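Local coordinates for protein BauA (Acinetobacter baumannii, PDB 6HCP) that probably carries ferric preacinetobactin across the outer membrane, as a TonB-dependent siderophore receptor, at residues Tyr92-Ser97 / Ser101-Ile106; Asp389-Asn394 / Pro400-Lys405; Gly491-Ala496 / Gly502-Pro507. One frame throughout, in Å; residues are numbered along the deposited sequence.

Contact 1. Residues Tyr92-Ser97 / Ser101-Ile106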
loop_
_atom_site.group_PDB
_atom_site.type_symbol
_atom_site.label_atom_id
_atom_site.label_comp_id
_atom_site.label_asym_id
_atom_site.label_seq_id
_atom_site.Cartn_x
_atom_site.Cartn_y
_atom_site.Cartn_z
ATOM N N TYR A 92 -10.852 -15.308 20.022
ATOM C CA TYR A 92 -10.209 -14.003 20.012
ATOM C C TYR A 92 -8.711 -14.165 20.245
ATOM O O TYR A 92 -8.295 -14.875 21.166
ATOM C CB TYR A 92 -10.782 -13.086 21.090
ATOM C CG TYR A 92 -10.092 -11.750 21.163
ATOM C CD1 TYR A 92 -10.241 -10.820 20.142
ATOM C CD2 TYR A 92 -9.203 -11.461 22.190
ATOM C CE1 TYR A 92 -9.500 -9.647 20.127
ATOM C CE2 TYR A 92 -8.464 -10.294 22.190
ATOM C CZ TYR A 92 -8.648 -9.361 21.180
ATOM O OH TYR A 92 -7.895 -8.230 21.174
ATOM N N THR A 93 -7.918 -13.450 19.441
ATOM C CA THR A 93 -6.485 -13.305 19.678
ATOM C C THR A 93 -6.146 -11.814 19.710
ATOM O O THR A 93 -6.742 -11.011 18.977
ATOM C CB THR A 93 -5.635 -14.061 18.637
ATOM O OG1 THR A 93 -4.256 -13.891 18.979
ATOM C CG2 THR A 93 -5.877 -13.580 17.225
ATOM N N ASN A 94 -5.123 -11.461 20.495
ATOM C CA ASN A 94 -4.587 -10.129 20.522
ATOM C C ASN A 94 -3.803 -9.849 19.220
ATOM O O ASN A 94 -3.515 -8.713 18.929
ATOM C CB ASN A 94 -3.713 -9.884 21.747
ATOM C CG ASN A 94 -2.526 -10.804 21.838
ATOM O OD1 ASN A 94 -2.691 -12.033 21.931
ATOM N ND2 ASN A 94 -1.334 -10.227 21.737
ATOM N N GLY A 95 -3.339 -10.896 18.523
ATOM C CA GLY A 95 -2.873 -10.753 17.130
ATOM C C GLY A 95 -1.469 -10.178 16.979
ATOM O O GLY A 95 -1.087 -9.792 15.878
ATOM N N ALA A 96 -0.644 -10.240 18.030
ATOM C CA ALA A 96 0.736 -9.782 17.949
ATOM C C ALA A 96 1.544 -10.740 17.072
ATOM O O ALA A 96 1.228 -11.939 16.944
ATOM C CB ALA A 96 1.347 -9.665 19.329
ATOM N N SER A 97 2.597 -10.189 16.466
ATOM C CA SER A 97 3.564 -10.963 15.719
ATOM C C SER A 97 4.768 -11.301 16.606
ATOM O O SER A 97 5.345 -10.423 17.242
ATOM C CB SER A 97 4.019 -10.196 14.470
ATOM O OG SER A 97 5.146 -10.838 13.884
ATOM N N SER A 101 4.539 -17.051 22.753
ATOM C CA SER A 101 3.588 -18.139 22.541
ATOM C C SER A 101 2.436 -17.620 21.696
ATOM O O SER A 101 2.244 -16.410 21.586
ATOM C CB SER A 101 3.051 -18.724 23.837
ATOM O OG SER A 101 2.015 -17.908 24.383
ATOM N N GLU A 102 1.604 -18.548 21.219
ATOM C CA GLU A 102 0.284 -18.189 20.685
ATOM C C GLU A 102 -0.599 -17.766 21.862
ATOM O O GLU A 102 -0.305 -18.061 23.030
ATOM C CB GLU A 102 -0.379 -19.360 19.956
ATOM C CG GLU A 102 0.447 -19.941 18.814
ATOM C CD GLU A 102 -0.314 -20.929 17.946
ATOM O OE1 GLU A 102 -1.445 -20.583 17.567
ATOM O OE2 GLU A 102 0.230 -22.045 17.633
ATOM N N ASN A 103 -1.638 -17.001 21.552
ATOM C CA ASN A 103 -2.542 -16.517 22.590
ATOM C C ASN A 103 -3.942 -16.377 22.010
ATOM O O ASN A 103 -4.182 -15.533 21.149
ATOM C CB ASN A 103 -2.096 -15.180 23.172
ATOM C CG ASN A 103 -2.977 -14.739 24.333
ATOM O OD1 ASN A 103 -3.323 -15.553 25.179
ATOM N ND2 ASN A 103 -3.387 -13.481 24.356
ATOM N N TYR A 104 -4.869 -17.227 22.453
ATOM C CA TYR A 104 -6.254 -17.111 22.021
ATOM C C TYR A 104 -7.223 -17.491 23.155
ATOM O O TYR A 104 -6.875 -18.165 24.109
ATOM C CB TYR A 104 -6.529 -17.970 20.781
ATOM C CG TYR A 104 -6.075 -19.402 20.877
ATOM C CD1 TYR A 104 -6.900 -20.392 21.385
ATOM C CD2 TYR A 104 -4.833 -19.788 20.406
ATOM C CE1 TYR A 104 -6.451 -21.692 21.554
ATOM C CE2 TYR A 104 -4.391 -21.097 20.525
ATOM C CZ TYR A 104 -5.195 -22.055 21.104
ATOM O OH TYR A 104 -4.733 -23.346 21.241
ATOM N N TYR A 105 -8.411 -16.902 23.068
ATOM C CA TYR A 105 -9.544 -17.153 23.916
ATOM C C TYR A 105 -10.622 -17.857 23.088
ATOM O O TYR A 105 -10.804 -17.545 21.904
ATOM C CB TYR A 105 -10.109 -15.841 24.460
ATOM C CG TYR A 105 -9.183 -15.055 25.345
ATOM C CD1 TYR A 105 -8.171 -14.278 24.808
ATOM C CD2 TYR A 105 -9.442 -14.932 26.699
ATOM C CE1 TYR A 105 -7.339 -13.518 25.612
ATOM C CE2 TYR A 105 -8.575 -14.243 27.532
ATOM C CZ TYR A 105 -7.560 -13.485 26.983
ATOM O OH TYR A 105 -6.756 -12.763 27.803
ATOM N N ILE A 106 -11.374 -18.749 23.736
ATOM C CA ILE A 106 -12.552 -19.377 23.159
ATOM C C ILE A 106 -13.727 -19.124 24.117
ATOM O O ILE A 106 -13.594 -19.338 25.325
ATOM C CB ILE A 106 -12.305 -20.886 22.915
ATOM C CG1 ILE A 106 -11.044 -21.128 22.072
ATOM C CG2 ILE A 106 -13.530 -21.517 22.284
ATOM C CD1 ILE A 106 -10.674 -22.577 21.881
#
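Asn103 and Asn94 join amide to amide where residues 92-97 double back against residues 101-106, a short antiparallel pairing in the plug domain of this TonB-dependent receptor. Asn103 ND2 donates an N-H to Asn94 OD1 at 2.9 Å. The acceptor lies close to the plane of the Asn103 amide, yet the donor sits well above the Asn94 carbonyl plane, the two amides being turned 55° apart. The other end of the Asn103 amide, OD1, is bound by Gln686 NE2. The backbone carbonyl of Asn103 is used as well: Thr93 OG1 donates to Asn103 O at 2.7 Å, almost straight on to the oxygen. The same hydroxyl accepts from Gly95 N, closing an ST turn; chi1 of -178° sets OG1 beside Thr93's own carbonyl carbon, where it reaches both Asn103 O and Gly95 N. Next, Tyr104 brings its CA-H against Tyr92 O, while its ring packs on Thr81 and Ile84 of helix 81-84. Tyr105 then forms the hydrogen-bonded antiparallel pair with Tyr92, its N giving to Tyr92 O at 2.8 Å and its O receiving from Tyr92 N at 2.9 Å. Both rings lie on one face of the little sheet and touch the barrel strand 599-618, and Tyr92 OH is hydrogen-bonded to Arg649 NH2. They run side by side, Tyr105 CD1 meeting the edge of the Tyr92 ring 4.0 Å from CD2.

Contact 2. Residues Asp389-Asn394 / Pro400-Lys405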
loop_
_atom_site.group_PDB
_atom_site.type_symbol
_atom_site.label_atom_id
_atom_site.label_comp_id
_atom_site.label_asym_id
_atom_site.label_seq_id
_atom_site.Cartn_x
_atom_site.Cartn_y
_atom_site.Cartn_z
ATOM N N ASP A 389 19.889 -2.358 36.021
ATOM C CA ASP A 389 19.231 -1.087 35.769
ATOM C C ASP A 389 18.238 -1.281 34.629
ATOM O O ASP A 389 18.539 -1.956 33.650
ATOM C CB ASP A 389 20.224 0.012 35.397
ATOM C CG ASP A 389 21.152 0.432 36.524
ATOM O OD1 ASP A 389 20.777 0.274 37.710
ATOM O OD2 ASP A 389 22.201 0.992 36.200
ATOM N N PRO A 390 17.047 -0.656 34.702
ATOM C CA PRO A 390 16.101 -0.705 33.591
ATOM C C PRO A 390 16.640 0.078 32.387
ATOM O O PRO A 390 17.422 1.014 32.546
ATOM C CB PRO A 390 14.824 -0.083 34.162
ATOM C CG PRO A 390 15.294 0.769 35.320
ATOM C CD PRO A 390 16.530 0.084 35.861
ATOM N N VAL A 391 16.310 -0.401 31.189
ATOM C CA VAL A 391 16.641 0.266 29.948
ATOM C C VAL A 391 15.535 1.273 29.640
ATOM O O VAL A 391 14.349 0.927 29.621
ATOM C CB VAL A 391 16.814 -0.763 28.817
ATOM C CG1 VAL A 391 17.156 -0.087 27.497
ATOM C CG2 VAL A 391 17.867 -1.808 29.179
ATOM N N ILE A 392 15.930 2.534 29.409
ATOM C CA ILE A 392 14.984 3.618 29.199
ATOM C C ILE A 392 14.967 3.953 27.712
ATOM O O ILE A 392 16.017 4.237 27.141
ATOM C CB ILE A 392 15.325 4.869 30.029
ATOM C CG1 ILE A 392 15.527 4.557 31.515
ATOM C CG2 ILE A 392 14.276 5.954 29.816
ATOM C CD1 ILE A 392 14.330 3.940 32.187
ATOM N N THR A 393 13.796 3.806 27.088
ATOM C CA THR A 393 13.624 4.121 25.679
ATOM C C THR A 393 12.384 5.004 25.549
ATOM O O THR A 393 11.782 5.441 26.558
ATOM C CB THR A 393 13.521 2.858 24.813
ATOM O OG1 THR A 393 12.359 2.109 25.196
ATOM C CG2 THR A 393 14.737 1.971 24.915
ATOM N N ASN A 394 11.950 5.205 24.311
ATOM C CA ASN A 394 10.676 5.863 24.045
ATOM C C ASN A 394 9.963 5.047 22.965
ATOM O O ASN A 394 10.591 4.666 21.974
ATOM C CB ASN A 394 10.906 7.335 23.659
ATOM C CG ASN A 394 9.626 8.106 23.456
ATOM O OD1 ASN A 394 8.848 7.825 22.540
ATOM N ND2 ASN A 394 9.360 9.050 24.349
ATOM N N PRO A 400 15.704 3.060 19.031
ATOM C CA PRO A 400 15.945 2.904 20.465
ATOM C C PRO A 400 17.299 2.240 20.743
ATOM O O PRO A 400 17.734 1.347 20.030
ATOM C CB PRO A 400 14.753 2.036 20.898
ATOM C CG PRO A 400 14.483 1.182 19.677
ATOM C CD PRO A 400 14.646 2.166 18.532
ATOM N N ASN A 401 17.923 2.623 21.854
ATOM C CA ASN A 401 19.158 1.986 22.284
ATOM C C ASN A 401 18.828 0.955 23.376
ATOM O O ASN A 401 18.489 1.363 24.495
ATOM C CB ASN A 401 20.136 3.018 22.852
ATOM C CG ASN A 401 21.440 2.409 23.322
ATOM O OD1 ASN A 401 21.657 1.202 23.219
ATOM N ND2 ASN A 401 22.318 3.242 23.853
ATOM N N TRP A 402 18.847 -0.331 23.011
ATOM C CA TRP A 402 18.444 -1.413 23.913
ATOM C C TRP A 402 19.640 -1.915 24.732
ATOM O O TRP A 402 19.477 -2.774 25.601
ATOM C CB TRP A 402 17.784 -2.553 23.136
ATOM C CG TRP A 402 16.398 -2.222 22.686
ATOM C CD1 TRP A 402 15.979 -1.993 21.405
ATOM C CD2 TRP A 402 15.260 -2.016 23.532
ATOM N NE1 TRP A 402 14.644 -1.681 21.402
ATOM C CE2 TRP A 402 14.188 -1.650 22.693
ATOM C CE3 TRP A 402 15.026 -2.174 24.905
ATOM C CZ2 TRP A 402 12.897 -1.478 23.186
ATOM C CZ3 TRP A 402 13.751 -1.998 25.384
ATOM C CH2 TRP A 402 12.703 -1.643 24.534
ATOM N N GLY A 403 20.835 -1.379 24.461
ATOM C CA GLY A 403 22.023 -1.768 25.218
ATOM C C GLY A 403 22.541 -3.140 24.796
ATOM O O GLY A 403 22.075 -3.745 23.831
ATOM N N PRO A 404 23.601 -3.649 25.454
ATOM C CA PRO A 404 24.171 -4.936 25.073
ATOM C C PRO A 404 23.263 -6.118 25.468
ATOM O O PRO A 404 22.408 -5.997 26.354
ATOM C CB PRO A 404 25.508 -4.961 25.824
ATOM C CG PRO A 404 25.328 -4.021 27.002
ATOM C CD PRO A 404 24.223 -3.050 26.643
ATOM N N LYS A 405 23.400 -7.213 24.720
ATOM C CA LYS A 405 22.718 -8.441 24.971
ATOM C C LYS A 405 23.402 -9.184 26.112
ATOM O O LYS A 405 24.549 -9.583 25.982
ATOM C CB LYS A 405 22.754 -9.298 23.713
ATOM C CG LYS A 405 21.999 -10.614 23.805
ATOM C CD LYS A 405 22.385 -11.556 22.695
ATOM C CE LYS A 405 21.241 -12.421 22.226
ATOM N NZ LYS A 405 21.513 -13.001 20.889
HETATM O O HOH W 1 18.191 3.665 25.773
#
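Trp402, Thr393 and Val391 carry this contact, in which the strand 391-394 is covered by the irregular segment 400-405 that follows it. The methyl CG2 of Thr393 stands over one face of the indole, 4.0 Å from the centroid of the six-membered ring and only 4° off its normal, a CH-pi contact. Thr393 holds CG2 opposite its own carbonyl carbon and OG1 between the backbone N and that carbon (chi1 63°). This places the hydroxyl by the outer rim of the six-membered ring, OG1 3.8 Å from Trp402 CH2. The same methyl also touches Pro400, roughly at right angles to its line to the indole, CG2 lying 4.0 Å from Pro400 CB.

The Val391 side chain crosses that of Trp402 at about a right angle. Its CG1 is 4.0 Å from Trp402 CE3 and 3.6 Å from the carbonyl oxygen of Asn401. The Trp402 CB leaves the backbone away from the strand, but the indole turns back against Val391 and Thr393.

Polar linkage between the segments runs through one water, which donates to Ile392 O and to Asn401 O, at 2.6 Å each. Asn401 OD1 in turn accepts from Gly403 N, an Asx turn that spans Trp402.

This is a surface contact of the barrel domain. Strand 391-394 is hydrogen-bonded through Val391 and Thr393 to the long strand 331-358, whose Ser334 touches Trp402. Trp280 NE1 bonds to Trp402 O, and Pro400 packs on Lys268 of the second subunit, before the chain enters strand 412-431.

Contact 3. Residues Gly491-Ala496 / Gly502-Pro507. With EDO (1,2-ethanediol), chain Y.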
loop_
_atom_site.group_PDB
_atom_site.type_symbol
_atom_site.label_atom_id
_atom_site.label_comp_id
_atom_site.label_asym_id
_atom_site.label_seq_id
_atom_site.Cartn_x
_atom_site.Cartn_y
_atom_site.Cartn_z
ATOM N N GLY A 491 -6.865 -26.917 41.883
ATOM C CA GLY A 491 -7.120 -25.976 42.954
ATOM C C GLY A 491 -5.867 -25.213 43.363
ATOM O O GLY A 491 -4.764 -25.721 43.298
ATOM N N ASP A 492 -6.060 -23.964 43.766
ATOM C CA ASP A 492 -4.984 -23.149 44.323
ATOM C C ASP A 492 -4.710 -23.585 45.772
ATOM O O ASP A 492 -5.572 -24.211 46.441
ATOM C CB ASP A 492 -5.380 -21.676 44.306
ATOM C CG ASP A 492 -5.469 -21.073 42.910
ATOM O OD1 ASP A 492 -4.754 -21.555 42.029
ATOM O OD2 ASP A 492 -6.114 -20.021 42.785
ATOM N N GLN A 493 -3.561 -23.136 46.294
ATOM C CA GLN A 493 -3.155 -23.420 47.682
ATOM C C GLN A 493 -3.103 -22.113 48.478
ATOM O O GLN A 493 -2.562 -21.114 48.013
ATOM C CB GLN A 493 -1.803 -24.126 47.729
ATOM C CG GLN A 493 -1.333 -24.425 49.153
ATOM C CD GLN A 493 -0.193 -25.410 49.169
ATOM O OE1 GLN A 493 0.718 -25.327 48.355
ATOM N NE2 GLN A 493 -0.247 -26.382 50.068
ATOM N N ALA A 494 -3.746 -22.120 49.649
ATOM C CA ALA A 494 -3.788 -20.968 50.529
ATOM C C ALA A 494 -2.370 -20.672 51.016
ATOM O O ALA A 494 -1.625 -21.586 51.371
ATOM C CB ALA A 494 -4.739 -21.224 51.665
ATOM N N PRO A 495 -1.935 -19.398 51.000
ATOM C CA PRO A 495 -0.603 -19.044 51.502
ATOM C C PRO A 495 -0.468 -19.188 53.032
ATOM O O PRO A 495 -1.481 -19.256 53.744
ATOM C CB PRO A 495 -0.460 -17.582 51.038
ATOM C CG PRO A 495 -1.879 -17.051 51.058
ATOM C CD PRO A 495 -2.736 -18.224 50.609
ATOM N N ALA A 496 0.771 -19.082 53.530
ATOM C CA ALA A 496 1.105 -19.205 54.962
ATOM C C ALA A 496 0.479 -18.075 55.797
ATOM O O ALA A 496 0.328 -18.224 57.016
ATOM C CB ALA A 496 2.606 -19.246 55.128
ATOM N N GLY A 502 -2.001 -23.309 53.732
ATOM C CA GLY A 502 -1.578 -24.526 53.082
ATOM C C GLY A 502 -2.748 -25.385 52.601
ATOM O O GLY A 502 -2.522 -26.401 51.988
ATOM N N GLU A 503 -3.989 -24.949 52.818
ATOM C CA GLU A 503 -5.146 -25.692 52.297
ATOM C C GLU A 503 -5.062 -25.717 50.766
ATOM O O GLU A 503 -4.875 -24.665 50.135
ATOM C CB GLU A 503 -6.471 -25.080 52.742
ATOM C CG GLU A 503 -7.672 -25.828 52.182
ATOM C CD GLU A 503 -9.039 -25.363 52.646
ATOM O OE1 GLU A 503 -9.123 -24.381 53.420
ATOM O OE2 GLU A 503 -10.017 -26.035 52.281
ATOM N N ILE A 504 -5.172 -26.913 50.187
ATOM C CA ILE A 504 -5.241 -27.082 48.721
ATOM C C ILE A 504 -6.689 -27.357 48.320
ATOM O O ILE A 504 -7.252 -28.370 48.714
ATOM C CB ILE A 504 -4.321 -28.215 48.250
ATOM C CG1 ILE A 504 -2.882 -28.010 48.730
ATOM C CG2 ILE A 504 -4.404 -28.387 46.730
ATOM C CD1 ILE A 504 -2.001 -29.239 48.584
ATOM N N PHE A 505 -7.276 -26.459 47.529
ATOM C CA PHE A 505 -8.620 -26.648 47.044
ATOM C C PHE A 505 -8.657 -27.803 46.047
ATOM O O PHE A 505 -7.648 -28.152 45.433
ATOM C CB PHE A 505 -9.199 -25.385 46.408
ATOM C CG PHE A 505 -9.503 -24.269 47.373
ATOM C CD1 PHE A 505 -9.871 -24.536 48.681
ATOM C CD2 PHE A 505 -9.338 -22.945 46.996
ATOM C CE1 PHE A 505 -10.073 -23.504 49.585
ATOM C CE2 PHE A 505 -9.627 -21.916 47.876
ATOM C CZ PHE A 505 -10.002 -22.196 49.169
ATOM N N PRO A 506 -9.794 -28.530 45.980
ATOM C CA PRO A 506 -9.971 -29.573 44.975
ATOM C C PRO A 506 -10.041 -28.930 43.597
ATOM O O PRO A 506 -10.292 -27.731 43.502
ATOM C CB PRO A 506 -11.312 -30.204 45.364
ATOM C CG PRO A 506 -12.073 -29.065 45.983
ATOM C CD PRO A 506 -11.029 -28.277 46.749
ATOM N N PRO A 507 -10.029 -29.734 42.518
ATOM C CA PRO A 507 -10.251 -29.196 41.176
ATOM C C PRO A 507 -11.525 -28.356 41.160
ATOM O O PRO A 507 -12.558 -28.751 41.736
ATOM C CB PRO A 507 -10.341 -30.465 40.312
ATOM C CG PRO A 507 -9.443 -31.449 41.042
ATOM C CD PRO A 507 -9.721 -31.173 42.506
HETATM C C1 EDO Y . -4.481 -30.907 53.345
HETATM O O1 EDO Y . -4.906 -32.126 52.752
HETATM C C2 EDO Y . -4.172 -29.998 52.181
HETATM O O2 EDO Y . -5.404 -29.271 51.829
HETATM O O HOH W 2 -6.754 -29.466 43.138
#
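Gln493 lays its extended side chain across Ile504, with Gln493 NE2 3.4 Å from Ile504 CG1 and the chain crossing the isoleucine at a slant. CG stands anti to the backbone N (chi1 179°) and the chain continues outstretched, which carries the amide past Ile504 to the carbonyl of Gly502. There NE2 donates to Gly502 O at 3.0 Å in a nearly straight bond of 177°. The acceptor lies in the plane of the glutamine amide, although the donor is tilted out of the Gly502 carbonyl plane. NE2 also bonds to Pro457 O, while OE1 has a weak bond to Asn454 ND2, so both ends of the amide are tied to the neighbouring loop.

The two backbones run in opposite directions and bridge at Gln493 and Ile504. Ala494 N gives to Glu503 O at 2.8 Å, and Phe505 N gives to Asp492 O at 3.0 Å. The motif is a long, irregular hairpin-like loop between the barrel strands 478-489 and 508-520, its two arms pairing without forming a regular strand. Nearer the turn, Gly502 N donates to Ala494 O from above the carbonyl plane.

Toward the barrel, Gly491 is pressed against the other arm. Its CA comes 3.3 Å from Phe505 O in a CA-H...O contact, the two arms lying close together there. A water accepts from Gly491 N and donates to Phe505 O. The Phe505 ring meets Phe552 of strand 549-569, their planes about 15° apart. On the Ile504 side, a 1,2-ethanediol, probably from the crystallisation liquor, takes the Ile504 N-H on its O2 at 2.9 Å and is also bound by Lys461 NZ.

From the N terminus, contact 1 comes first and closes a short plug loop between strands 91-92 and 105-106. Contact 2 follows in the barrel, folding the chain after strand 391-394 back on that strand before it runs into strand 412-431. Contact 3 comes last, drawing together the two arms of the loop that joins strands 478-489 and 508-520. The three are in series, each complete before the next begins, so none nests in or crosses another. Nor do they touch: contact 1 lies about 13 Å from contact 2 and about 16 Å from contact 3 between nearest atoms, with contacts 2 and 3 about 29 Å apart.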